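Local coordinates for protein putative protease (Parabacteroides distasonis ATCC 8503, PDB 3KD4) that is of unconfirmed function but is probably an exported protease, at residues 30-35 with 109-114. Numbering follows the deposited sequence.
Sequences ELTLFT and GATIYL. With PO4 (phosphate ion), chain C.
E30 lies across Y113 in a non-hydrogen-bonded pair of antiparallel strands. From CB, 4.0 Å from T111 CG2, its chain runs out fully extended (chi2 180°). CG sits over one face of the Y113 ring, 3.9 Å from the centroid, a CH-pi contact offset toward the rim. CD passes near Y113 CE2, and the carboxylate plane is turned 35° from the ring. At the tip OE1 lies 2.6 Å from phosphate O3 and OE2 2.7 Å from O4. Y113 OH donates to phosphate O2 (2.6 Å). With an alanine here, the ring face would probably lose its aliphatic cover and the phosphate its two close carboxylate oxygens. Further along, T32 OG1 and T111 OG1 lie 2.7 Å apart. On the opposite face, I112 CD1 packs against L31 CD2 and L33 CD1, with L106 nearby. L31 and I112 exchange backbone bonds in both directions; L33 N donates to A110 O and L33 O accepts from G109 N, joining strands 23-33 and 111-120 as inner neighbours in the mixed eight-stranded sheet. Oxygens this close imply that one of the acid groups, E30 or phosphate, probably holds a proton and donates it; the ion itself probably came from the crystallisation liquor.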
loop_
_atom_site.group_PDB
_atom_site.type_symbol
_atom_site.label_atom_id
_atom_site.label_comp_id
_atom_site.label_asym_id
_atom_site.label_seq_id
_atom_site.Cartn_x
_atom_site.Cartn_y
_atom_site.Cartn_z
ATOM N N GLU A 30 24.029 -7.423 9.894
ATOM C CA GLU A 30 24.379 -7.659 11.269
ATOM C C GLU A 30 23.257 -7.004 12.074
ATOM O O GLU A 30 23.002 -5.773 11.948
ATOM C CB GLU A 30 25.717 -7.033 11.587
ATOM C CG GLU A 30 26.807 -7.611 10.749
ATOM C CD GLU A 30 28.180 -7.003 11.041
ATOM O OE1 GLU A 30 28.349 -6.264 12.046
ATOM O OE2 GLU A 30 29.075 -7.274 10.233
ATOM N N LEU A 31 22.614 -7.806 12.915
ATOM C CA LEU A 31 21.477 -7.354 13.701
ATOM C C LEU A 31 21.648 -7.779 15.138
ATOM O O LEU A 31 21.638 -8.976 15.454
ATOM C CB LEU A 31 20.177 -7.933 13.117
ATOM C CG LEU A 31 18.854 -7.742 13.892
ATOM C CD1 LEU A 31 18.507 -6.274 14.087
ATOM C CD2 LEU A 31 17.739 -8.461 13.153
ATOM N N THR A 32 21.789 -6.805 16.026
ATOM C CA THR A 32 21.874 -7.086 17.444
ATOM C C THR A 32 20.508 -6.954 18.128
ATOM O O THR A 32 19.807 -5.977 17.908
ATOM C CB THR A 32 22.885 -6.137 18.113
ATOM O OG1 THR A 32 24.140 -6.219 17.418
ATOM C CG2 THR A 32 23.063 -6.503 19.586
ATOM N N LEU A 33 20.150 -7.964 18.921
ATOM C CA LEU A 33 18.893 -8.035 19.662
ATOM C C LEU A 33 19.180 -7.838 21.138
ATOM O O LEU A 33 19.992 -8.540 21.705
ATOM C CB LEU A 33 18.234 -9.375 19.410
ATOM C CG LEU A 33 17.922 -9.714 17.930
ATOM C CD1 LEU A 33 17.006 -10.935 17.851
ATOM C CD2 LEU A 33 17.284 -8.553 17.168
ATOM N N PHE A 34 18.547 -6.864 21.774
ATOM C CA PHE A 34 18.897 -6.531 23.151
ATOM C C PHE A 34 17.910 -7.047 24.185
ATOM O O PHE A 34 18.226 -7.025 25.350
ATOM C CB PHE A 34 19.003 -5.029 23.335
ATOM C CG PHE A 34 20.059 -4.396 22.509
ATOM C CD1 PHE A 34 21.391 -4.582 22.817
ATOM C CD2 PHE A 34 19.723 -3.592 21.434
ATOM C CE1 PHE A 34 22.373 -3.996 22.031
ATOM C CE2 PHE A 34 20.705 -2.982 20.668
ATOM C CZ PHE A 34 22.016 -3.198 20.960
ATOM N N THR A 35 16.728 -7.483 23.768
ATOM C CA THR A 35 15.693 -7.926 24.690
ATOM C C THR A 35 15.123 -9.287 24.256
ATOM O O THR A 35 15.175 -9.664 23.067
ATOM C CB THR A 35 14.487 -6.950 24.694
ATOM O OG1 THR A 35 13.845 -7.027 23.414
ATOM C CG2 THR A 35 14.905 -5.465 24.959
ATOM N N GLY A 109 21.831 -9.377 23.663
ATOM C CA GLY A 109 23.015 -8.702 23.148
ATOM C C GLY A 109 23.755 -9.431 22.055
ATOM O O GLY A 109 24.831 -8.983 21.616
ATOM N N ALA A 110 23.230 -10.582 21.652
ATOM C CA ALA A 110 23.770 -11.350 20.527
ATOM C C ALA A 110 23.488 -10.678 19.198
ATOM O O ALA A 110 22.523 -9.896 19.070
ATOM C CB ALA A 110 23.183 -12.756 20.514
ATOM N N THR A 111 24.350 -10.957 18.217
ATOM C CA THR A 111 24.267 -10.366 16.889
ATOM C C THR A 111 24.124 -11.417 15.825
ATOM O O THR A 111 24.936 -12.339 15.724
ATOM C CB THR A 111 25.496 -9.523 16.563
ATOM O OG1 THR A 111 25.609 -8.491 17.538
ATOM C CG2 THR A 111 25.395 -8.907 15.146
ATOM N N ILE A 112 23.064 -11.288 15.052
ATOM C CA ILE A 112 22.785 -12.169 13.921
ATOM C C ILE A 112 23.565 -11.703 12.721
ATOM O O ILE A 112 23.459 -10.535 12.348
ATOM C CB ILE A 112 21.272 -12.113 13.531
ATOM C CG1 ILE A 112 20.407 -12.678 14.655
ATOM C CG2 ILE A 112 21.009 -12.831 12.182
ATOM C CD1 ILE A 112 18.863 -12.244 14.570
ATOM N N TYR A 113 24.279 -12.627 12.079
ATOM C CA TYR A 113 24.977 -12.361 10.809
ATOM C C TYR A 113 24.350 -13.207 9.721
ATOM O O TYR A 113 24.262 -14.435 9.845
ATOM C CB TYR A 113 26.441 -12.771 10.925
ATOM C CG TYR A 113 27.309 -11.818 11.666
ATOM C CD1 TYR A 113 27.205 -11.682 13.034
ATOM C CD2 TYR A 113 28.277 -11.062 10.992
ATOM C CE1 TYR A 113 28.001 -10.806 13.743
ATOM C CE2 TYR A 113 29.112 -10.164 11.714
ATOM C CZ TYR A 113 28.959 -10.063 13.088
ATOM O OH TYR A 113 29.747 -9.192 13.828
ATOM N N LEU A 114 23.922 -12.571 8.651
ATOM C CA LEU A 114 23.388 -13.294 7.497
ATOM C C LEU A 114 23.827 -12.602 6.217
ATOM O O LEU A 114 23.579 -11.409 6.024
ATOM C CB LEU A 114 21.849 -13.325 7.540
ATOM C CG LEU A 114 21.108 -14.041 6.411
ATOM C CD1 LEU A 114 21.510 -15.549 6.339
ATOM C CD2 LEU A 114 19.550 -13.868 6.531
HETATM P P PO4 C . 31.870 -6.661 12.102
HETATM O O1 PO4 C . 33.215 -6.053 12.395
HETATM O O2 PO4 C . 31.750 -8.090 12.650
HETATM O O3 PO4 C . 30.822 -5.756 12.728
HETATM O O4 PO4 C . 31.628 -6.564 10.610
#